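Local coordinates for alpha-1,4-endofucoidanase (Mariniflexile fucanivorans, PDB 6DLH), which cleaves internal alpha-1,4-linkages of fucoidan, a sulfated algal fucan, as a retaining glycoside hydrolase of family 107, its catalytic domain followed by Ig-like domains, at residues 520-525 / 531-536; 565-570 / 585-590; 101-106 / 122-127. One frame throughout, in Å; residues are numbered along the deposited sequence.

Contact 1: 520-525 / 531-536; sequences AGFTNP and VWFSNP
The ring of Phe522 fits into the bend of the backbone at Val531 to Phe533, where a linker runs into the first short strand of an Ig-like beta-sandwich domain. Strand 531-532 pairs antiparallel with strand 558-559. The leading corner of the inserted ring is CE1 of Phe522, 3.5 Å from Phe533 CA. Val531 CG2 forms one wall, 4.1 Å from Phe522 CD1, and the ring of Phe533 forms another. The two phenyl groups make a T-shaped pair, with the edge of Phe533 turned to the face of Phe522, centroids 5.9 Å apart and planes at 76°. A flat, apolar residue suits this slot, which is lined by backbone as well as by carbon side chains, with no hydrogen bond across. Glycine suits position 521 because its phi is positive and a side chain there would press on Phe533; Gly521 O is 3.7 Å from Phe533 CD1. Trp532 turns to the opposite side of its strand, into the domain, where NE1 bonds to Ser614 O. Farther along, Pro525 lies near Gly528 and Glu562, two ligands of a bound calcium ion, and the outer corner of its ring meets a methyl of Val531, with Pro525 CG 3.8 Å from Val531 CG1.

Contact 2: 565-570 / 585-590; sequences VLTITK and DTWRLS
Trp587 lies with one face of its indole against Ile568, and this pair supplies most of the surface the two segments bury, with Leu566 a distant third. The residues come from facing sheets of the Ig-like beta-sandwich, and no hydrogen bond joins the segments. Ile568 runs along the indole, its CB above the centre of the ring system and its extended branch ending over the pyrrole part: Ile568 CD1 makes a CH-pi contact 3.6 Å from the centroid of the Trp587 five-membered ring, 14° off the normal. A chi1 of -60°, with CG1 anti to the carbonyl carbon, turns that branch of Ile568 over the ring. The benzo part reaches the opposing backbone itself, with Trp587 CZ2 3.4 Å from Ile568 N and Trp587 CZ3 3.3 Å from Ile568 O. Leu566 adds its carbonyl O, 3.9 Å from Trp587 CZ2 at the indole edge. A wide flat side chain suits the space between facing sheets, filling it from one strand to the other. The price is a buried Trp587 NE1 with no hydrogen-bond partner in the model. Strand 586-590 runs between strands 550-553 and 578-583, while strand 567-572 borders strand 599-608, whose Phe605 touches Ile568 and Leu589.

Contact 3: 101-106 / 122-127; sequences IIESLW and PRESVD
Glu103 reaches across from the helix to the backbone of Arg123 and Glu124, crossing both of their side chains at about a right angle. Its CG is anti to the backbone N (chi1 -164°) and the chain beyond is extended, which carries the carboxylate straight out to the loop. There Glu103 OE1 accepts a nearly linear hydrogen bond from Glu124 N, 3.0 Å long with 170° at the hydrogen, the N-H arriving from above the carboxylate plane. Glu103 OE2 lies beside the first carbons of Arg123, 3.4 Å from Arg123 CB, and forms no salt bridge with the guanidinium. A glutamate suits the spot, long enough to reach a neighbouring segment and able to take up a backbone N-H. The contact thus ties helix 100-104 to the loop before helix 129-139, both in the connection between parallel strands 80-84 and 143-149 of the catalytic domain, consistent with a (beta/alpha)-barrel like that of family GH29 fucosidases. Arg123 bends at chi3 and passes the outer part of Trp106 aslant, Arg123 CD 3.9 Å from Trp106 CZ3. Trp106 CH2 sits at the guanidinium edge, 3.7 Å from Arg123 NH1, the two planes 72° apart. Arg123 NH2 forms a salt bridge with Glu61, which probably balances its charge, while Trp106 NE1 is held by Asp109 O. Within the loop, Arg123 O accepts both Val126 N, at 2.8 Å, and Asp127 N, at 3.3 Å.

Contact 2 is a buried core contact, whereas contacts 1 and 3 lie at the surface. Contacts 1 and 2 share the Ig-like domain and touch, Trp532 CH2 lying 3.9 Å from Ile568 CG2: strand 531-532 meets 520-525 through Val531 and sends Trp532 into the core. Both rely on aromatic and aliphatic packing without hydrogen bonds between their segments. Contact 3 belongs to the catalytic domain and instead uses a carboxylate-to-backbone bond. Its nearest atoms are about 6 Å from those of contact 2, and Arg64 joins their segments across the domain boundary, by a hydrogen bond to Thr586 and a salt bridge to Asp127; Asp127 also pairs with Lys553.

Contact 1: 520-525 / 531-536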
ATOM      1  N   ALA A 520     -22.213  -8.089 -11.057  1.00 57.40           N
ATOM      2  CA  ALA A 520     -23.624  -7.739 -11.074  1.00 54.87           C
ATOM      3  C   ALA A 520     -23.771  -6.225 -11.211  1.00 53.47           C
ATOM      4  O   ALA A 520     -22.835  -5.479 -10.922  1.00 53.47           O
ATOM      5  CB  ALA A 520     -24.297  -8.262  -9.827  1.00 55.29           C
ATOM      6  N   GLY A 521     -24.945  -5.786 -11.677  1.00 51.77           N
ATOM      7  CA  GLY A 521     -25.255  -4.371 -11.802  1.00 49.68           C
ATOM      8  C   GLY A 521     -25.041  -3.847 -13.221  1.00 49.31           C
ATOM      9  O   GLY A 521     -25.312  -2.680 -13.499  1.00 46.32           O
ATOM     10  N   PHE A 522     -24.562  -4.725 -14.111  1.00 50.40           N
ATOM     11  CA  PHE A 522     -24.249  -4.342 -15.479  1.00 50.11           C
ATOM     12  C   PHE A 522     -25.023  -5.210 -16.467  1.00 51.25           C
ATOM     13  O   PHE A 522     -25.126  -6.427 -16.298  1.00 49.29           O
ATOM     14  CB  PHE A 522     -22.742  -4.428 -15.739  1.00 47.04           C
ATOM     15  CG  PHE A 522     -21.927  -3.355 -15.064  1.00 45.27           C
ATOM     16  CD1 PHE A 522     -21.846  -2.079 -15.604  1.00 43.90           C
ATOM     17  CD2 PHE A 522     -21.243  -3.619 -13.887  1.00 44.71           C
ATOM     18  CE1 PHE A 522     -21.099  -1.091 -14.983  1.00 43.04           C
ATOM     19  CE2 PHE A 522     -20.491  -2.630 -13.266  1.00 45.10           C
ATOM     20  CZ  PHE A 522     -20.421  -1.367 -13.816  1.00 44.23           C
ATOM     21  N   THR A 523     -25.530  -4.554 -17.516  1.00 49.16           N
ATOM     22  CA  THR A 523     -26.276  -5.203 -18.579  1.00 48.55           C
ATOM     23  C   THR A 523     -25.409  -5.221 -19.833  1.00 45.10           C
ATOM     24  O   THR A 523     -25.028  -4.167 -20.329  1.00 45.41           O
ATOM     25  CB  THR A 523     -27.614  -4.478 -18.805  1.00 51.29           C
ATOM     26  OG1 THR A 523     -28.398  -4.636 -17.621  1.00 51.15           O
ATOM     27  CG2 THR A 523     -28.386  -4.973 -20.011  1.00 47.96           C
ATOM     28  N   ASN A 524     -25.101  -6.429 -20.322  1.00 44.65           N
ATOM     29  CA  ASN A 524     -24.356  -6.621 -21.557  1.00 43.91           C
ATOM     30  C   ASN A 524     -25.179  -6.079 -22.724  1.00 46.26           C
ATOM     31  O   ASN A 524     -26.288  -6.548 -22.967  1.00 49.07           O
ATOM     32  CB  ASN A 524     -23.973  -8.093 -21.749  1.00 42.97           C
ATOM     33  CG  ASN A 524     -23.000  -8.345 -22.885  1.00 42.18           C
ATOM     34  OD1 ASN A 524     -22.735  -7.469 -23.702  1.00 40.69           O
ATOM     35  ND2 ASN A 524     -22.475  -9.556 -22.962  1.00 43.53           N
ATOM     36  N   PRO A 525     -24.680  -5.069 -23.476  1.00 46.09           N
ATOM     37  CA  PRO A 525     -25.402  -4.564 -24.648  1.00 45.85           C
ATOM     38  C   PRO A 525     -25.320  -5.496 -25.860  1.00 48.46           C
ATOM     39  O   PRO A 525     -25.969  -5.258 -26.877  1.00 48.20           O
ATOM     40  CB  PRO A 525     -24.741  -3.205 -24.921  1.00 45.47           C
ATOM     41  CG  PRO A 525     -23.335  -3.343 -24.357  1.00 47.19           C
ATOM     42  CD  PRO A 525     -23.424  -4.345 -23.222  1.00 44.05           C
ATOM     43  N   VAL A 531     -19.696   0.013 -21.044  1.00 40.19           N
ATOM     44  CA  VAL A 531     -20.877   0.649 -20.472  1.00 41.23           C
ATOM     45  C   VAL A 531     -20.570   1.227 -19.090  1.00 41.92           C
ATOM     46  O   VAL A 531     -19.794   0.654 -18.331  1.00 42.03           O
ATOM     47  CB  VAL A 531     -22.066  -0.333 -20.397  1.00 40.41           C
ATOM     48  CG1 VAL A 531     -22.692  -0.598 -21.756  1.00 38.02           C
ATOM     49  CG2 VAL A 531     -21.697  -1.634 -19.702  1.00 39.87           C
ATOM     50  N   TRP A 532     -21.223   2.350 -18.765  1.00 42.72           N
ATOM     51  CA  TRP A 532     -21.215   2.914 -17.423  1.00 44.21           C
ATOM     52  C   TRP A 532     -22.268   2.228 -16.548  1.00 45.01           C
ATOM     53  O   TRP A 532     -23.179   1.581 -17.059  1.00 45.46           O
ATOM     54  CB  TRP A 532     -21.450   4.427 -17.478  1.00 43.85           C
ATOM     55  CG  TRP A 532     -20.359   5.215 -18.134  1.00 43.20           C
ATOM     56  CD1 TRP A 532     -20.296   5.597 -19.443  1.00 44.96           C
ATOM     57  CD2 TRP A 532     -19.188   5.761 -17.503  1.00 43.97           C
ATOM     58  NE1 TRP A 532     -19.165   6.334 -19.674  1.00 44.06           N
ATOM     59  CE2 TRP A 532     -18.461   6.448 -18.503  1.00 44.69           C
ATOM     60  CE3 TRP A 532     -18.671   5.723 -16.201  1.00 42.06           C
ATOM     61  CZ2 TRP A 532     -17.253   7.093 -18.238  1.00 42.80           C
ATOM     62  CZ3 TRP A 532     -17.478   6.362 -15.942  1.00 41.57           C
ATOM     63  CH2 TRP A 532     -16.784   7.039 -16.945  1.00 42.60           C
ATOM     64  N   PHE A 533     -22.131   2.378 -15.222  1.00 44.66           N
ATOM     65  CA  PHE A 533     -23.039   1.758 -14.266  1.00 44.13           C
ATOM     66  C   PHE A 533     -24.429   2.391 -14.365  1.00 42.54           C
ATOM     67  O   PHE A 533     -25.430   1.680 -14.415  1.00 38.68           O
ATOM     68  CB  PHE A 533     -22.467   1.800 -12.844  1.00 44.82           C
ATOM     69  CG  PHE A 533     -23.434   1.375 -11.766  1.00 45.22           C
ATOM     70  CD1 PHE A 533     -23.704   0.031 -11.541  1.00 44.43           C
ATOM     71  CD2 PHE A 533     -24.093   2.321 -10.991  1.00 44.46           C
ATOM     72  CE1 PHE A 533     -24.609  -0.355 -10.561  1.00 47.43           C
ATOM     73  CE2 PHE A 533     -25.002   1.935 -10.015  1.00 43.80           C
ATOM     74  CZ  PHE A 533     -25.258   0.598  -9.800  1.00 45.05           C
ATOM     75  N   SER A 534     -24.472   3.728 -14.406  1.00 42.31           N
ATOM     76  CA  SER A 534     -25.722   4.459 -14.528  1.00 43.87           C
ATOM     77  C   SER A 534     -25.491   5.827 -15.165  1.00 44.78           C
ATOM     78  O   SER A 534     -24.355   6.242 -15.400  1.00 42.45           O
ATOM     79  CB  SER A 534     -26.422   4.582 -13.198  1.00 43.78           C
ATOM     80  OG  SER A 534     -25.721   5.471 -12.347  1.00 46.51           O
ATOM     81  N   ASN A 535     -26.607   6.513 -15.434  1.00 44.53           N
ATOM     82  CA  ASN A 535     -26.634   7.809 -16.083  1.00 46.46           C
ATOM     83  C   ASN A 535     -27.877   8.555 -15.602  1.00 49.59           C
ATOM     84  O   ASN A 535     -28.991   8.165 -15.944  1.00 48.34           O
ATOM     85  CB  ASN A 535     -26.625   7.655 -17.607  1.00 43.72           C
ATOM     86  CG  ASN A 535     -26.500   8.970 -18.346  1.00 42.97           C
ATOM     87  OD1 ASN A 535     -26.245  10.014 -17.743  1.00 39.89           O
ATOM     88  ND2 ASN A 535     -26.683   8.927 -19.657  1.00 40.81           N
ATOM     89  N   PRO A 536     -27.742   9.641 -14.801  1.00 51.62           N
ATOM     90  CA  PRO A 536     -26.439  10.154 -14.374  1.00 51.21           C
ATOM     91  C   PRO A 536     -25.768   9.363 -13.251  1.00 52.02           C
ATOM     92  O   PRO A 536     -26.256   8.314 -12.830  1.00 49.66           O
ATOM     93  CB  PRO A 536     -26.769  11.574 -13.892  1.00 50.88           C
ATOM     94  CG  PRO A 536     -28.194  11.480 -13.395  1.00 51.20           C
ATOM     95  CD  PRO A 536     -28.858  10.460 -14.296  1.00 49.48           C
TER

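Contact 2: 565-570 / 585-590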
ATOM      1  N   VAL A 565      -9.284  -3.562 -22.830  1.00 49.13           N
ATOM      2  CA  VAL A 565      -8.638  -2.446 -22.152  1.00 50.23           C
ATOM      3  C   VAL A 565      -9.417  -1.167 -22.459  1.00 47.41           C
ATOM      4  O   VAL A 565      -9.781  -0.927 -23.609  1.00 49.44           O
ATOM      5  CB  VAL A 565      -7.141  -2.332 -22.531  1.00 53.10           C
ATOM      6  CG1 VAL A 565      -6.903  -2.302 -24.036  1.00 47.93           C
ATOM      7  CG2 VAL A 565      -6.455  -1.149 -21.857  1.00 53.17           C
ATOM      8  N   LEU A 566      -9.647  -0.351 -21.421  1.00 43.17           N
ATOM      9  CA  LEU A 566     -10.548   0.788 -21.516  1.00 42.06           C
ATOM     10  C   LEU A 566      -9.811   2.096 -21.255  1.00 41.22           C
ATOM     11  O   LEU A 566      -8.859   2.134 -20.480  1.00 43.20           O
ATOM     12  CB  LEU A 566     -11.697   0.620 -20.512  1.00 41.47           C
ATOM     13  CG  LEU A 566     -12.542  -0.644 -20.669  1.00 40.80           C
ATOM     14  CD1 LEU A 566     -13.656  -0.676 -19.635  1.00 37.37           C
ATOM     15  CD2 LEU A 566     -13.114  -0.750 -22.078  1.00 40.78           C
ATOM     16  N   THR A 567     -10.300   3.162 -21.899  1.00 40.27           N
ATOM     17  CA  THR A 567      -9.844   4.526 -21.692  1.00 39.68           C
ATOM     18  C   THR A 567     -11.046   5.389 -21.318  1.00 42.41           C
ATOM     19  O   THR A 567     -12.098   5.299 -21.954  1.00 40.64           O
ATOM     20  CB  THR A 567      -9.194   5.086 -22.965  1.00 39.35           C
ATOM     21  OG1 THR A 567      -8.219   4.140 -23.410  1.00 41.38           O
ATOM     22  CG2 THR A 567      -8.580   6.458 -22.780  1.00 34.34           C
ATOM     23  N   ILE A 568     -10.865   6.224 -20.286  1.00 42.43           N
ATOM     24  CA  ILE A 568     -11.869   7.184 -19.862  1.00 43.74           C
ATOM     25  C   ILE A 568     -11.370   8.580 -20.202  1.00 45.02           C
ATOM     26  O   ILE A 568     -10.195   8.885 -20.011  1.00 48.02           O
ATOM     27  CB  ILE A 568     -12.175   7.047 -18.357  1.00 43.87           C
ATOM     28  CG1 ILE A 568     -12.693   5.649 -18.016  1.00 43.11           C
ATOM     29  CG2 ILE A 568     -13.137   8.137 -17.896  1.00 41.38           C
ATOM     30  CD1 ILE A 568     -12.833   5.408 -16.542  1.00 46.96           C
ATOM     31  N   THR A 569     -12.290   9.411 -20.699  1.00 46.32           N
ATOM     32  CA  THR A 569     -12.019  10.786 -21.071  1.00 46.26           C
ATOM     33  C   THR A 569     -13.123  11.660 -20.493  1.00 47.29           C
ATOM     34  O   THR A 569     -14.293  11.274 -20.497  1.00 49.32           O
ATOM     35  CB  THR A 569     -12.029  10.954 -22.598  1.00 49.48           C
ATOM     36  OG1 THR A 569     -11.272   9.895 -23.181  1.00 49.82           O
ATOM     37  CG2 THR A 569     -11.490  12.292 -23.059  1.00 48.79           C
ATOM     38  N   LYS A 570     -12.726  12.828 -19.985  1.00 44.31           N
ATOM     39  CA  LYS A 570     -13.658  13.905 -19.714  1.00 44.68           C
ATOM     40  C   LYS A 570     -13.897  14.636 -21.032  1.00 47.35           C
ATOM     41  O   LYS A 570     -12.938  15.066 -21.671  1.00 44.55           O
ATOM     42  CB  LYS A 570     -13.050  14.838 -18.664  1.00 43.49           C
ATOM     43  CG  LYS A 570     -13.761  16.169 -18.456  1.00 41.08           C
ATOM     44  CD  LYS A 570     -13.099  17.005 -17.384  1.00 37.72           C
ATOM     45  CE  LYS A 570     -13.679  18.394 -17.269  1.00 39.37           C
ATOM     46  NZ  LYS A 570     -12.863  19.260 -16.387  1.00 39.81           N
ATOM     47  N   ASP A 585      -7.516  -0.471 -14.212  1.00 42.57           N
ATOM     48  CA  ASP A 585      -8.854  -0.708 -13.705  1.00 40.88           C
ATOM     49  C   ASP A 585      -9.270   0.410 -12.756  1.00 37.94           C
ATOM     50  O   ASP A 585     -10.314   0.312 -12.119  1.00 39.46           O
ATOM     51  CB  ASP A 585      -8.993  -2.129 -13.139  1.00 43.34           C
ATOM     52  CG  ASP A 585      -8.240  -2.414 -11.846  1.00 46.48           C
ATOM     53  OD1 ASP A 585      -7.628  -1.477 -11.284  1.00 46.71           O
ATOM     54  OD2 ASP A 585      -8.277  -3.586 -11.403  1.00 47.46           O
ATOM     55  N   THR A 586      -8.465   1.478 -12.682  1.00 35.35           N
ATOM     56  CA  THR A 586      -8.680   2.497 -11.666  1.00 35.01           C
ATOM     57  C   THR A 586      -8.304   3.879 -12.193  1.00 35.69           C
ATOM     58  O   THR A 586      -7.172   4.110 -12.624  1.00 39.26           O
ATOM     59  CB  THR A 586      -7.938   2.151 -10.364  1.00 34.95           C
ATOM     60  OG1 THR A 586      -8.307   0.845  -9.908  1.00 33.56           O
ATOM     61  CG2 THR A 586      -8.202   3.150  -9.261  1.00 34.71           C
ATOM     62  N   TRP A 587      -9.270   4.801 -12.122  1.00 34.47           N
ATOM     63  CA  TRP A 587      -9.061   6.192 -12.489  1.00 34.09           C
ATOM     64  C   TRP A 587      -9.419   7.070 -11.297  1.00 34.85           C
ATOM     65  O   TRP A 587     -10.197   6.667 -10.436  1.00 34.15           O
ATOM     66  CB  TRP A 587      -9.887   6.566 -13.727  1.00 33.11           C
ATOM     67  CG  TRP A 587      -9.547   5.774 -14.952  1.00 31.92           C
ATOM     68  CD1 TRP A 587      -9.737   4.434 -15.149  1.00 32.34           C
ATOM     69  CD2 TRP A 587      -8.962   6.275 -16.166  1.00 31.83           C
ATOM     70  NE1 TRP A 587      -9.312   4.067 -16.398  1.00 32.89           N
ATOM     71  CE2 TRP A 587      -8.827   5.176 -17.044  1.00 33.53           C
ATOM     72  CE3 TRP A 587      -8.529   7.534 -16.591  1.00 33.24           C
ATOM     73  CZ2 TRP A 587      -8.282   5.306 -18.321  1.00 34.74           C
ATOM     74  CZ3 TRP A 587      -7.991   7.662 -17.855  1.00 33.80           C
ATOM     75  CH2 TRP A 587      -7.874   6.563 -18.708  1.00 33.47           C
ATOM     76  N   ARG A 588      -8.854   8.279 -11.278  1.00 38.41           N
ATOM     77  CA  ARG A 588      -8.994   9.179 -10.147  1.00 41.57           C
ATOM     78  C   ARG A 588      -9.470  10.543 -10.636  1.00 40.32           C
ATOM     79  O   ARG A 588      -8.908  11.092 -11.581  1.00 41.84           O
ATOM     80  CB  ARG A 588      -7.646   9.303  -9.428  1.00 46.12           C
ATOM     81  CG  ARG A 588      -7.527  10.492  -8.487  1.00 51.10           C
ATOM     82  CD  ARG A 588      -7.915  10.174  -7.053  1.00 57.65           C
ATOM     83  NE  ARG A 588      -8.000  11.382  -6.241  1.00 60.57           N
ATOM     84  CZ  ARG A 588      -7.004  11.891  -5.523  1.00 60.84           C
ATOM     85  NH1 ARG A 588      -5.826  11.288  -5.501  1.00 59.76           N
ATOM     86  NH2 ARG A 588      -7.194  13.003  -4.831  1.00 58.33           N
ATOM     87  N   LEU A 589     -10.502  11.073  -9.968  1.00 40.34           N
ATOM     88  CA  LEU A 589     -10.959  12.441 -10.158  1.00 40.12           C
ATOM     89  C   LEU A 589     -10.415  13.305  -9.028  1.00 39.68           C
ATOM     90  O   LEU A 589     -10.592  12.989  -7.853  1.00 41.08           O
ATOM     91  CB  LEU A 589     -12.492  12.490 -10.156  1.00 38.35           C
ATOM     92  CG  LEU A 589     -13.195  11.749 -11.290  1.00 37.64           C
ATOM     93  CD1 LEU A 589     -14.696  11.748 -11.063  1.00 35.67           C
ATOM     94  CD2 LEU A 589     -12.860  12.369 -12.640  1.00 36.46           C
ATOM     95  N   SER A 590      -9.765  14.406  -9.402  1.00 41.14           N
ATOM     96  CA  SER A 590      -9.223  15.336  -8.427  1.00 40.64           C
ATOM     97  C   SER A 590      -9.455  16.758  -8.919  1.00 42.37           C
ATOM     98  O   SER A 590     -10.285  16.988  -9.800  1.00 41.56           O
ATOM     99  CB  SER A 590      -7.753  15.066  -8.161  1.00 39.74           C
ATOM    100  OG  SER A 590      -6.979  15.194  -9.349  1.00 37.22           O
TER

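Contact 3: 101-106 / 122-127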
ATOM      1  N   ILE A 101     -15.128  -2.903  11.919  1.00 54.80           N
ATOM      2  CA  ILE A 101     -14.788  -2.557  13.292  1.00 51.79           C
ATOM      3  C   ILE A 101     -13.842  -1.356  13.311  1.00 52.79           C
ATOM      4  O   ILE A 101     -14.058  -0.415  14.074  1.00 52.64           O
ATOM      5  CB  ILE A 101     -14.219  -3.774  14.052  1.00 52.71           C
ATOM      6  CG1 ILE A 101     -15.102  -5.016  13.880  1.00 54.70           C
ATOM      7  CG2 ILE A 101     -13.993  -3.437  15.521  1.00 54.00           C
ATOM      8  CD1 ILE A 101     -14.574  -6.265  14.555  1.00 54.02           C
ATOM      9  N   ILE A 102     -12.809  -1.376  12.455  1.00 51.46           N
ATOM     10  CA  ILE A 102     -11.809  -0.317  12.460  1.00 50.21           C
ATOM     11  C   ILE A 102     -12.435   0.984  11.956  1.00 49.98           C
ATOM     12  O   ILE A 102     -12.070   2.070  12.413  1.00 46.16           O
ATOM     13  CB  ILE A 102     -10.546  -0.702  11.654  1.00 48.37           C
ATOM     14  CG1 ILE A 102      -9.876  -1.973  12.189  1.00 47.58           C
ATOM     15  CG2 ILE A 102      -9.569   0.465  11.602  1.00 46.39           C
ATOM     16  CD1 ILE A 102      -8.734  -2.486  11.333  1.00 46.70           C
ATOM     17  N   GLU A 103     -13.366   0.864  11.000  1.00 51.54           N
ATOM     18  CA  GLU A 103     -14.020   2.030  10.420  1.00 54.29           C
ATOM     19  C   GLU A 103     -14.917   2.708  11.459  1.00 53.02           C
ATOM     20  O   GLU A 103     -14.982   3.935  11.511  1.00 50.31           O
ATOM     21  CB  GLU A 103     -14.755   1.665   9.126  1.00 53.22           C
ATOM     22  CG  GLU A 103     -15.107   2.885   8.293  1.00 54.46           C
ATOM     23  CD  GLU A 103     -15.585   2.638   6.870  1.00 56.81           C
ATOM     24  OE1 GLU A 103     -15.584   1.463   6.422  1.00 54.93           O
ATOM     25  OE2 GLU A 103     -15.959   3.631   6.211  1.00 58.19           O
ATOM     26  N   SER A 104     -15.577   1.896  12.299  1.00 54.01           N
ATOM     27  CA  SER A 104     -16.430   2.400  13.366  1.00 57.99           C
ATOM     28  C   SER A 104     -15.639   3.293  14.324  1.00 58.78           C
ATOM     29  O   SER A 104     -16.160   4.305  14.797  1.00 61.23           O
ATOM     30  CB  SER A 104     -17.100   1.273  14.104  1.00 55.77           C
ATOM     31  OG  SER A 104     -16.265   0.801  15.147  1.00 56.45           O
ATOM     32  N   LEU A 105     -14.382   2.911  14.592  1.00 54.28           N
ATOM     33  CA  LEU A 105     -13.495   3.630  15.492  1.00 51.82           C
ATOM     34  C   LEU A 105     -13.286   5.060  15.001  1.00 52.56           C
ATOM     35  O   LEU A 105     -12.845   5.921  15.759  1.00 51.40           O
ATOM     36  CB  LEU A 105     -12.150   2.899  15.534  1.00 57.33           C
ATOM     37  CG  LEU A 105     -11.950   1.873  16.649  1.00 59.60           C
ATOM     38  CD1 LEU A 105     -12.695   0.580  16.355  1.00 59.02           C
ATOM     39  CD2 LEU A 105     -10.467   1.588  16.826  1.00 61.27           C
ATOM     40  N   TRP A 106     -13.568   5.293  13.715  1.00 52.84           N
ATOM     41  CA  TRP A 106     -13.446   6.619  13.129  1.00 53.10           C
ATOM     42  C   TRP A 106     -14.423   7.578  13.806  1.00 56.73           C
ATOM     43  O   TRP A 106     -14.006   8.601  14.345  1.00 60.55           O
ATOM     44  CB  TRP A 106     -13.650   6.560  11.608  1.00 45.79           C
ATOM     45  CG  TRP A 106     -13.658   7.893  10.920  1.00 40.89           C
ATOM     46  CD1 TRP A 106     -13.016   9.031  11.314  1.00 39.90           C
ATOM     47  CD2 TRP A 106     -14.311   8.210   9.678  1.00 39.60           C
ATOM     48  NE1 TRP A 106     -13.244  10.042  10.417  1.00 39.83           N
ATOM     49  CE2 TRP A 106     -14.027   9.564   9.397  1.00 40.34           C
ATOM     50  CE3 TRP A 106     -15.113   7.487   8.782  1.00 40.38           C
ATOM     51  CZ2 TRP A 106     -14.526  10.208   8.261  1.00 40.17           C
ATOM     52  CZ3 TRP A 106     -15.601   8.121   7.659  1.00 39.62           C
ATOM     53  CH2 TRP A 106     -15.308   9.464   7.405  1.00 41.17           C
ATOM     54  N   PRO A 122      -8.862   2.302   5.016  1.00 48.92           N
ATOM     55  CA  PRO A 122      -9.611   2.865   3.892  1.00 49.33           C
ATOM     56  C   PRO A 122     -11.099   2.575   4.086  1.00 48.32           C
ATOM     57  O   PRO A 122     -11.471   1.462   4.463  1.00 46.70           O
ATOM     58  CB  PRO A 122      -9.054   2.079   2.696  1.00 47.84           C
ATOM     59  CG  PRO A 122      -8.652   0.742   3.287  1.00 46.34           C
ATOM     60  CD  PRO A 122      -8.108   1.089   4.656  1.00 47.56           C
ATOM     61  N   ARG A 123     -11.940   3.588   3.822  1.00 48.70           N
ATOM     62  CA  ARG A 123     -13.387   3.469   3.966  1.00 49.09           C
ATOM     63  C   ARG A 123     -13.897   2.373   3.034  1.00 50.76           C
ATOM     64  O   ARG A 123     -13.608   2.383   1.839  1.00 55.89           O
ATOM     65  CB  ARG A 123     -14.080   4.805   3.676  1.00 46.72           C
ATOM     66  CG  ARG A 123     -13.724   5.933   4.633  1.00 44.50           C
ATOM     67  CD  ARG A 123     -14.162   7.277   4.086  1.00 45.64           C
ATOM     68  NE  ARG A 123     -13.160   7.933   3.254  1.00 44.78           N
ATOM     69  CZ  ARG A 123     -12.763   9.200   3.384  1.00 47.80           C
ATOM     70  NH1 ARG A 123     -13.320   9.991   4.284  1.00 47.66           N
ATOM     71  NH2 ARG A 123     -11.815   9.680   2.597  1.00 48.01           N
ATOM     72  N   GLU A 124     -14.654   1.428   3.599  1.00 53.63           N
ATOM     73  CA  GLU A 124     -15.086   0.230   2.893  1.00 55.89           C
ATOM     74  C   GLU A 124     -15.841   0.591   1.613  1.00 58.16           C
ATOM     75  O   GLU A 124     -15.880  -0.198   0.670  1.00 60.49           O
ATOM     76  CB  GLU A 124     -15.962  -0.625   3.811  1.00 60.68           C
ATOM     77  CG  GLU A 124     -15.625  -2.106   3.774  1.00 65.64           C
ATOM     78  CD  GLU A 124     -16.072  -2.875   2.543  1.00 67.99           C
ATOM     79  OE1 GLU A 124     -17.069  -2.469   1.922  1.00 71.96           O
ATOM     80  OE2 GLU A 124     -15.426  -3.889   2.214  1.00 69.41           O
ATOM     81  N   SER A 125     -16.441   1.786   1.580  1.00 56.44           N
ATOM     82  CA  SER A 125     -17.287   2.173   0.461  1.00 56.88           C
ATOM     83  C   SER A 125     -16.462   2.835  -0.645  1.00 55.06           C
ATOM     84  O   SER A 125     -16.974   3.089  -1.735  1.00 51.41           O
ATOM     85  CB  SER A 125     -18.441   3.046   0.922  1.00 54.06           C
ATOM     86  OG  SER A 125     -17.972   4.262   1.490  1.00 48.86           O
ATOM     87  N   VAL A 126     -15.180   3.092  -0.361  1.00 53.18           N
ATOM     88  CA  VAL A 126     -14.319   3.838  -1.266  1.00 50.71           C
ATOM     89  C   VAL A 126     -13.365   2.890  -1.992  1.00 50.70           C
ATOM     90  O   VAL A 126     -13.405   2.800  -3.216  1.00 52.17           O
ATOM     91  CB  VAL A 126     -13.572   4.970  -0.539  1.00 49.45           C
ATOM     92  CG1 VAL A 126     -12.669   5.751  -1.482  1.00 50.58           C
ATOM     93  CG2 VAL A 126     -14.535   5.901   0.177  1.00 47.92           C
ATOM     94  N   ASP A 127     -12.516   2.177  -1.238  1.00 48.52           N
ATOM     95  CA  ASP A 127     -11.462   1.393  -1.867  1.00 44.95           C
ATOM     96  C   ASP A 127     -10.922   0.313  -0.931  1.00 44.01           C
ATOM     97  O   ASP A 127     -10.777   0.536   0.272  1.00 45.51           O
ATOM     98  CB  ASP A 127     -10.322   2.306  -2.325  1.00 42.22           C
ATOM     99  CG  ASP A 127      -9.382   1.658  -3.323  1.00 41.23           C
ATOM    100  OD1 ASP A 127      -9.863   0.860  -4.154  1.00 41.49           O
ATOM    101  OD2 ASP A 127      -8.180   1.963  -3.263  1.00 39.78           O
TER